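Local coordinates for Ras-associated and pleckstrin homology domains-containing protein 1 (Homo sapiens, PDB 4GN1) that relays localized membrane signals, is implicated in regulating lamellipodial dynamics and brings the actin regulators EVL and VASP to the leading edge, its Ras-associating and PH domains binding RAC1, at residues D190-N193 with T199-C202. Numbering follows the deposited sequence.
Sequences DYRN and TDYC
Asp-200 reaches across to the first turn of the short helix that starts at Tyr-191, and its OD1 takes the backbone N-H of Arg-192. That hydrogen bond is long but fairly straight (N to OD1 3.3 Å, 162° at the hydrogen), and the donor comes in from above the carboxylate plane, 38° out of it. A water completes the polar link: it accepts from Tyr-191 N at 2.7 Å and lies 2.8 Å from Asp-200 OD1, with the carbonyl oxygen of Asp-200 also in range.

The same carboxylate rests on the aliphatic part of Arg-192, whose CG lies 3.7 Å from Asp-200 CG. Bends at chi2 and chi3 carry the guanidinium away from it, leaving Arg-192 NE 5.6 Å from Asp-200 OD2, so this is no salt bridge. Asp-190 instead turns its carboxylate to Asn-193, where ND2 meets the syn lone pair of OD1 at 3.0 Å, in the plane of the amide.

Deeper in, Cys-202 SG packs against Tyr-191 CB at 3.6 Å and lies obliquely beside the ring. With chi1 at -71°, the sulfur stands anti to the carbonyl carbon and points at Tyr-191 CB. Tyr-191 OH hydrogen-bonds to the carbonyl oxygen of Leu-56, in the Ras-associating part of the chain.

Within the PH domain, this joins the helix between strands 184-188 and 202-206 to the loop leading into strand 202-206. The amide of Arg-192 and the water probably stabilise the charge of Asp-200, perhaps offsetting repulsion from Asp-190, whose OD2 is 4.3 Å from Asp-200 OD1; the Cys-202 to Tyr-191 contact is buried.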
loop_
_atom_site.group_PDB
_atom_site.type_symbol
_atom_site.label_atom_id
_atom_site.label_comp_id
_atom_site.label_asym_id
_atom_site.label_seq_id
_atom_site.Cartn_x
_atom_site.Cartn_y
_atom_site.Cartn_z
ATOM N N ASP A 190 13.534 7.187 -0.285
ATOM C CA ASP A 190 14.780 7.797 0.157
ATOM C C ASP A 190 14.583 8.636 1.433
ATOM O O ASP A 190 15.091 9.750 1.570
ATOM C CB ASP A 190 15.397 8.629 -0.976
ATOM C CG ASP A 190 16.801 9.111 -0.645
ATOM O OD1 ASP A 190 17.106 10.283 -0.952
ATOM O OD2 ASP A 190 17.587 8.333 -0.045
ATOM N N TYR A 191 13.839 8.079 2.376
ATOM C CA TYR A 191 13.542 8.765 3.627
ATOM C C TYR A 191 14.774 8.841 4.534
ATOM O O TYR A 191 14.863 9.707 5.420
ATOM C CB TYR A 191 12.319 8.120 4.308
ATOM C CG TYR A 191 10.994 8.658 3.792
ATOM C CD1 TYR A 191 10.941 9.426 2.630
ATOM C CD2 TYR A 191 9.793 8.398 4.469
ATOM C CE1 TYR A 191 9.741 9.938 2.172
ATOM C CE2 TYR A 191 8.587 8.884 4.013
ATOM C CZ TYR A 191 8.557 9.657 2.868
ATOM O OH TYR A 191 7.367 10.166 2.394
ATOM N N ARG A 192 15.709 7.921 4.297
ATOM C CA ARG A 192 17.054 7.973 4.858
ATOM C C ARG A 192 17.585 9.392 4.874
ATOM O O ARG A 192 17.983 9.908 5.911
ATOM C CB ARG A 192 17.984 7.122 4.000
ATOM C CG ARG A 192 18.373 5.797 4.622
ATOM C CD ARG A 192 19.187 6.042 5.871
ATOM N NE ARG A 192 20.331 5.143 5.917
ATOM C CZ ARG A 192 21.206 5.074 6.914
ATOM N NH1 ARG A 192 21.094 5.852 7.989
ATOM N NH2 ARG A 192 22.205 4.217 6.825
ATOM N N ASN A 193 17.570 10.010 3.698
ATOM C CA ASN A 193 18.024 11.374 3.503
ATOM C C ASN A 193 16.995 12.470 3.859
ATOM O O ASN A 193 17.289 13.359 4.660
ATOM C CB ASN A 193 18.494 11.538 2.065
ATOM C CG ASN A 193 19.722 10.714 1.753
ATOM O OD1 ASN A 193 20.694 10.707 2.504
ATOM N ND2 ASN A 193 19.695 10.029 0.623
ATOM N N THR A 199 16.370 3.659 8.562
ATOM C CA THR A 199 16.608 2.877 7.331
ATOM C C THR A 199 15.756 3.402 6.183
ATOM O O THR A 199 14.947 4.318 6.363
ATOM C CB THR A 199 16.257 1.376 7.474
ATOM O OG1 THR A 199 14.905 1.167 7.034
ATOM C CG2 THR A 199 16.474 0.846 8.930
ATOM N N ASP A 200 15.910 2.787 5.013
ATOM C CA ASP A 200 15.064 3.101 3.877
ATOM C C ASP A 200 13.713 2.357 3.798
ATOM O O ASP A 200 12.881 2.640 2.915
ATOM C CB ASP A 200 15.840 2.933 2.581
ATOM C CG ASP A 200 16.309 4.265 2.016
ATOM O OD1 ASP A 200 15.654 5.316 2.294
ATOM O OD2 ASP A 200 17.339 4.249 1.294
ATOM N N TYR A 201 13.485 1.419 4.708
ATOM C CA TYR A 201 12.243 0.649 4.662
ATOM C C TYR A 201 11.096 1.381 5.394
ATOM O O TYR A 201 10.791 1.099 6.555
ATOM C CB TYR A 201 12.486 -0.774 5.151
ATOM C CG TYR A 201 13.735 -1.354 4.552
ATOM C CD1 TYR A 201 13.801 -1.631 3.184
ATOM C CD2 TYR A 201 14.868 -1.608 5.332
ATOM C CE1 TYR A 201 14.945 -2.161 2.607
ATOM C CE2 TYR A 201 16.022 -2.140 4.767
ATOM C CZ TYR A 201 16.054 -2.414 3.397
ATOM O OH TYR A 201 17.185 -2.945 2.786
ATOM N N CYS A 202 10.492 2.334 4.683
ATOM C CA CYS A 202 9.514 3.260 5.245
ATOM C C CYS A 202 8.128 3.177 4.620
ATOM O O CYS A 202 7.981 3.175 3.388
ATOM C CB CYS A 202 10.007 4.698 5.099
ATOM S SG CYS A 202 11.388 5.155 6.155
HETATM O O HOH W 1 12.844 5.545 2.104
#